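Side-chain contacts in putative isochorismatase (Bordetella bronchiseptica, PDB 3UAO), which catalyses the hydrolysis of maleamate, releasing ammonia and maleate, a step in the bacterial degradation of nicotinate (vitamin B3): residues R75-A80 with L188-C193; G85-H90 with R157-L162. All blocks are in the same frame, centred on the assembly; numbering follows the deposited sequence.

Contact 1: R75-A80 with L188-C193; sequences RTVLAA and LVLSDC
V77 on helix 67-84 overlaps two side chains of the 186-195 strand with its two methyl groups, one for each. CG1 meets L190 CD2 at 4.1 Å, the two branches reaching toward each other tip to tip, while CG2 lies 4.1 Å from the sulfur SG of C193. The division follows from the rotamer: with CG1 anti to the backbone N (chi1 177°) and CG2 anti to the carbonyl carbon, the methyls point to different residues, CG1 to L190 and CG2 to C193. L190 and C193 can both serve one valine because the chain folds back between them in a type I turn, closed by C193 N to L190 O at 2.8 Å; each then directs its side chain at the helix. The backbones stay well apart, V77 CA and C193 CA being 8.7 Å from each other, so these two segments meet through side chains. V77 also touches L47 of the central strand 45-50 and H219 of helix 219-224, so it sits between its own helix, strand 45-50 and helix 219-224. All three touching residues are buried. The pairing is purely apolar, methyl on methyl and methyl on thiol, at ordinary van der Waals distances; it implies cohesion by exclusion of water, with little directional preference, between a helix and a strand of the Rossmann-like isochorismatase core.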
loop_
_atom_site.group_PDB
_atom_site.type_symbol
_atom_site.label_atom_id
_atom_site.label_comp_id
_atom_site.label_asym_id
_atom_site.label_seq_id
_atom_site.Cartn_x
_atom_site.Cartn_y
_atom_site.Cartn_z
ATOM N N ARG A 75 -6.389 -28.902 7.436
ATOM C CA ARG A 75 -6.062 -29.863 6.377
ATOM C C ARG A 75 -7.235 -30.183 5.479
ATOM O O ARG A 75 -7.064 -30.269 4.263
ATOM C CB ARG A 75 -5.583 -31.181 6.934
ATOM C CG ARG A 75 -4.326 -31.072 7.734
ATOM C CD ARG A 75 -3.968 -32.430 8.317
ATOM N NE ARG A 75 -3.517 -33.379 7.302
ATOM C CZ ARG A 75 -2.810 -34.463 7.570
ATOM N NH1 ARG A 75 -2.467 -34.753 8.824
ATOM N NH2 ARG A 75 -2.442 -35.262 6.581
ATOM N N THR A 76 -8.408 -30.372 6.075
ATOM C CA THR A 76 -9.625 -30.699 5.330
ATOM C C THR A 76 -10.022 -29.546 4.407
ATOM O O THR A 76 -10.544 -29.765 3.309
ATOM C CB THR A 76 -10.821 -31.037 6.272
ATOM O OG1 THR A 76 -10.415 -31.998 7.240
ATOM C CG2 THR A 76 -11.993 -31.602 5.486
ATOM N N VAL A 77 -9.733 -28.323 4.836
ATOM C CA VAL A 77 -10.029 -27.149 4.032
ATOM C C VAL A 77 -9.102 -26.994 2.842
ATOM O O VAL A 77 -9.570 -26.731 1.731
ATOM C CB VAL A 77 -10.019 -25.886 4.864
ATOM C CG1 VAL A 77 -10.262 -24.671 3.981
ATOM C CG2 VAL A 77 -11.096 -25.993 5.925
ATOM N N LEU A 78 -7.797 -27.156 3.092
ATOM C CA LEU A 78 -6.770 -27.129 2.073
ATOM C C LEU A 78 -7.030 -28.208 0.986
ATOM O O LEU A 78 -7.030 -27.908 -0.218
ATOM C CB LEU A 78 -5.392 -27.324 2.738
ATOM C CG LEU A 78 -4.180 -27.303 1.821
ATOM C CD1 LEU A 78 -4.211 -25.990 1.066
ATOM C CD2 LEU A 78 -2.855 -27.496 2.553
ATOM N N ALA A 79 -7.278 -29.443 1.407
ATOM C CA ALA A 79 -7.635 -30.501 0.461
ATOM C C ALA A 79 -8.897 -30.096 -0.314
ATOM O O ALA A 79 -8.921 -30.167 -1.554
ATOM C CB ALA A 79 -7.813 -31.868 1.171
ATOM N N ALA A 80 -9.920 -29.624 0.383
ATOM C CA ALA A 80 -11.149 -29.229 -0.306
ATOM C C ALA A 80 -10.892 -28.052 -1.269
ATOM O O ALA A 80 -11.437 -28.014 -2.376
ATOM C CB ALA A 80 -12.253 -28.905 0.695
ATOM N N LEU A 188 -13.904 -14.953 5.105
ATOM C CA LEU A 188 -14.626 -16.021 5.774
ATOM C C LEU A 188 -13.651 -16.641 6.782
ATOM O O LEU A 188 -12.784 -17.451 6.424
ATOM C CB LEU A 188 -15.077 -17.066 4.748
ATOM C CG LEU A 188 -16.259 -17.982 5.091
ATOM C CD1 LEU A 188 -16.587 -18.882 3.905
ATOM C CD2 LEU A 188 -16.043 -18.787 6.373
ATOM N N VAL A 189 -13.783 -16.250 8.046
ATOM C CA VAL A 189 -12.910 -16.764 9.093
ATOM C C VAL A 189 -13.378 -18.148 9.566
ATOM O O VAL A 189 -14.457 -18.310 10.119
ATOM C CB VAL A 189 -12.783 -15.789 10.255
ATOM C CG1 VAL A 189 -11.831 -16.354 11.317
ATOM C CG2 VAL A 189 -12.265 -14.439 9.718
ATOM N N LEU A 190 -12.559 -19.148 9.300
ATOM C CA LEU A 190 -12.802 -20.482 9.743
ATOM C C LEU A 190 -12.530 -20.556 11.249
ATOM O O LEU A 190 -11.384 -20.713 11.658
ATOM C CB LEU A 190 -11.870 -21.436 9.009
ATOM C CG LEU A 190 -12.103 -21.924 7.576
ATOM C CD1 LEU A 190 -13.531 -21.619 7.022
ATOM C CD2 LEU A 190 -10.936 -21.528 6.594
ATOM N N SER A 191 -13.588 -20.445 12.059
ATOM C CA SER A 191 -13.475 -20.360 13.520
ATOM C C SER A 191 -12.769 -21.543 14.163
ATOM O O SER A 191 -12.232 -21.395 15.257
ATOM C CB SER A 191 -14.852 -20.222 14.181
ATOM O OG SER A 191 -15.719 -21.299 13.828
ATOM N N ASP A 192 -12.815 -22.709 13.508
ATOM C CA ASP A 192 -12.192 -23.916 14.012
ATOM C C ASP A 192 -10.855 -24.174 13.322
ATOM O O ASP A 192 -10.221 -25.188 13.591
ATOM C CB ASP A 192 -13.150 -25.147 13.963
ATOM C CG ASP A 192 -13.602 -25.532 12.545
ATOM O OD1 ASP A 192 -13.634 -24.662 11.635
ATOM O OD2 ASP A 192 -13.942 -26.724 12.325
ATOM N N CYS A 193 -10.421 -23.237 12.478
ATOM C CA CYS A 193 -9.139 -23.310 11.786
ATOM C C CYS A 193 -8.199 -22.127 12.067
ATOM O O CYS A 193 -7.146 -21.945 11.398
ATOM C CB CYS A 193 -9.379 -23.375 10.287
ATOM S SG CYS A 193 -10.161 -24.877 9.743
#

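Contact 2: G85-H90 with R157-L162; sequences GWAVAH and RGVQTL
The segment 85-90, which leads into strand 87-93, and the turn after helix 150-156 approach most closely at A87 and R157, whose CA atoms lie 7.3 Å apart, too far for backbone pairing. G158, with positive phi (68°) and two bonds back into the last helical turn, ends that helix in a Schellman motif, and the chain then runs through V159 into strand 161-167. Across the gap the methyl of A87 is the common partner. Its CB meets V159 CG2 at 4.0 Å, and R157 CD at 4.0 Å as well, so a branch of the valine and the aliphatic shaft of the arginine both lie against the one methyl. The valine presents CG2 because this methyl is anti to its carbonyl carbon, CG1 being anti to the backbone N (chi1 166°). The arginine shaft bends at chi3 (-96°), which turns the guanidinium away from the line of the methylenes just beyond the carbon that touches A87. The polar end is engaged apart from the alanine: NE bonds to W153 O, the group forms a cation-pi contact with the W153 ring, and NH1 makes a weak hydrogen bond to the A100 carbonyl of the third subunit. An acetate, probably from the crystallisation liquor, lies about 4 Å from the R157 side chain. W153 of helix 150-156 also packs on A87, while A87 and A89 bond through their backbones to L47 on strand 45-50. Chemically the contact is split: methyl, methylene and valine branch give a small nonpolar patch, V159 buried and the other two partly exposed, while the charge of R157 is carried past it to W153 and, weakly, to a carbonyl of another subunit.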
loop_
_atom_site.group_PDB
_atom_site.type_symbol
_atom_site.label_atom_id
_atom_site.label_comp_id
_atom_site.label_asym_id
_atom_site.label_seq_id
_atom_site.Cartn_x
_atom_site.Cartn_y
_atom_site.Cartn_z
ATOM N N GLY A 85 -10.227 -26.315 -6.941
ATOM C CA GLY A 85 -9.441 -25.430 -7.802
ATOM C C GLY A 85 -9.421 -23.986 -7.302
ATOM O O GLY A 85 -9.473 -23.054 -8.086
ATOM N N TRP A 86 -9.351 -23.817 -5.982
ATOM C CA TRP A 86 -9.431 -22.506 -5.367
ATOM C C TRP A 86 -8.042 -21.945 -5.314
ATOM O O TRP A 86 -7.120 -22.659 -4.995
ATOM C CB TRP A 86 -9.954 -22.597 -3.926
ATOM C CG TRP A 86 -11.403 -22.791 -3.782
ATOM C CD1 TRP A 86 -12.331 -22.771 -4.758
ATOM C CD2 TRP A 86 -12.107 -22.973 -2.559
ATOM N NE1 TRP A 86 -13.585 -22.960 -4.231
ATOM C CE2 TRP A 86 -13.473 -23.087 -2.877
ATOM C CE3 TRP A 86 -11.711 -23.080 -1.216
ATOM C CZ2 TRP A 86 -14.452 -23.296 -1.907
ATOM C CZ3 TRP A 86 -12.685 -23.282 -0.249
ATOM C CH2 TRP A 86 -14.035 -23.385 -0.597
ATOM N N ALA A 87 -7.880 -20.668 -5.615
ATOM C CA ALA A 87 -6.603 -20.024 -5.384
ATOM C C ALA A 87 -6.183 -20.334 -3.927
ATOM O O ALA A 87 -7.017 -20.304 -3.017
ATOM C CB ALA A 87 -6.722 -18.506 -5.622
ATOM N N VAL A 88 -4.913 -20.647 -3.704
ATOM C CA VAL A 88 -4.443 -20.922 -2.338
ATOM C C VAL A 88 -3.115 -20.205 -2.039
ATOM O O VAL A 88 -2.192 -20.254 -2.853
ATOM C CB VAL A 88 -4.314 -22.428 -2.064
ATOM C CG1 VAL A 88 -3.872 -22.687 -0.594
ATOM C CG2 VAL A 88 -5.625 -23.105 -2.328
ATOM N N ALA A 89 -3.072 -19.523 -0.881
ATOM C CA ALA A 89 -1.933 -18.707 -0.461
ATOM C C ALA A 89 -1.568 -19.047 0.970
ATOM O O ALA A 89 -2.426 -19.221 1.806
ATOM C CB ALA A 89 -2.250 -17.227 -0.580
ATOM N N HIS A 90 -0.281 -19.180 1.220
ATOM C CA HIS A 90 0.247 -19.455 2.539
ATOM C C HIS A 90 1.156 -18.283 2.924
ATOM O O HIS A 90 1.825 -17.704 2.078
ATOM C CB HIS A 90 1.082 -20.743 2.506
ATOM C CG HIS A 90 0.396 -21.906 1.856
ATOM N ND1 HIS A 90 -0.112 -22.965 2.575
ATOM C CD2 HIS A 90 0.128 -22.171 0.555
ATOM C CE1 HIS A 90 -0.652 -23.842 1.739
ATOM N NE2 HIS A 90 -0.518 -23.383 0.507
ATOM N N ARG A 157 -6.398 -13.036 -9.820
ATOM C CA ARG A 157 -7.160 -14.270 -9.892
ATOM C C ARG A 157 -8.673 -14.026 -9.730
ATOM O O ARG A 157 -9.449 -14.953 -9.759
ATOM C CB ARG A 157 -6.603 -15.236 -8.846
ATOM C CG ARG A 157 -5.516 -16.098 -9.409
ATOM C CD ARG A 157 -4.531 -16.633 -8.409
ATOM N NE ARG A 157 -3.399 -15.713 -8.449
ATOM C CZ ARG A 157 -2.203 -15.920 -8.992
ATOM N NH1 ARG A 157 -1.839 -17.079 -9.521
ATOM N NH2 ARG A 157 -1.339 -14.920 -8.967
ATOM N N GLY A 158 -9.089 -12.774 -9.555
ATOM C CA GLY A 158 -10.496 -12.432 -9.477
ATOM C C GLY A 158 -11.248 -12.925 -8.249
ATOM O O GLY A 158 -12.482 -13.089 -8.307
ATOM N N VAL A 159 -10.537 -13.089 -7.120
ATOM C CA VAL A 159 -11.114 -13.681 -5.906
ATOM C C VAL A 159 -12.049 -12.742 -5.168
ATOM O O VAL A 159 -11.672 -11.613 -4.838
ATOM C CB VAL A 159 -10.013 -14.206 -4.955
ATOM C CG1 VAL A 159 -10.580 -14.504 -3.555
ATOM C CG2 VAL A 159 -9.349 -15.453 -5.574
ATOM N N GLN A 160 -13.264 -13.206 -4.896
ATOM C CA GLN A 160 -14.296 -12.369 -4.249
ATOM C C GLN A 160 -14.351 -12.609 -2.758
ATOM O O GLN A 160 -14.491 -11.675 -1.998
ATOM C CB GLN A 160 -15.681 -12.647 -4.851
ATOM C CG GLN A 160 -15.859 -12.116 -6.275
ATOM C CD GLN A 160 -15.963 -10.630 -6.287
ATOM O OE1 GLN A 160 -14.962 -9.928 -6.361
ATOM N NE2 GLN A 160 -17.184 -10.125 -6.177
ATOM N N THR A 161 -14.271 -13.875 -2.367
ATOM C CA THR A 161 -14.316 -14.327 -0.990
ATOM C C THR A 161 -13.065 -15.169 -0.618
ATOM O O THR A 161 -12.685 -16.110 -1.319
ATOM C CB THR A 161 -15.562 -15.199 -0.767
ATOM O OG1 THR A 161 -16.758 -14.450 -1.052
ATOM C CG2 THR A 161 -15.610 -15.750 0.659
ATOM N N LEU A 162 -12.455 -14.853 0.506
ATOM C CA LEU A 162 -11.250 -15.496 0.962
ATOM C C LEU A 162 -11.458 -16.196 2.302
ATOM O O LEU A 162 -11.772 -15.576 3.301
ATOM C CB LEU A 162 -10.163 -14.408 1.114
ATOM C CG LEU A 162 -8.759 -14.826 1.555
ATOM C CD1 LEU A 162 -8.171 -15.737 0.450
ATOM C CD2 LEU A 162 -7.866 -13.633 1.875
#

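Both contacts serve the same parallel sheet, their centres 13 Å apart. Contact 1 is fully buried and places helix 67-84 against the 186-195 strand; contact 2, partly buried, lies farther from the chain centre, on the approach to strands 87-93 and 161-167. Strand 87-93 follows helix 67-84 in the chain, and the two sets of segments touch: L78 CD1 packs on V88 CG1 at 3.7 Å, and L188 N probably bonds to L162 O at 2.9 Å between neighbouring strands. Chemistry follows place. Contact 1 is wholly apolar and meets no other chain, whereas contact 2 includes an arginine whose charged end is held mainly by W153 and more weakly by another subunit.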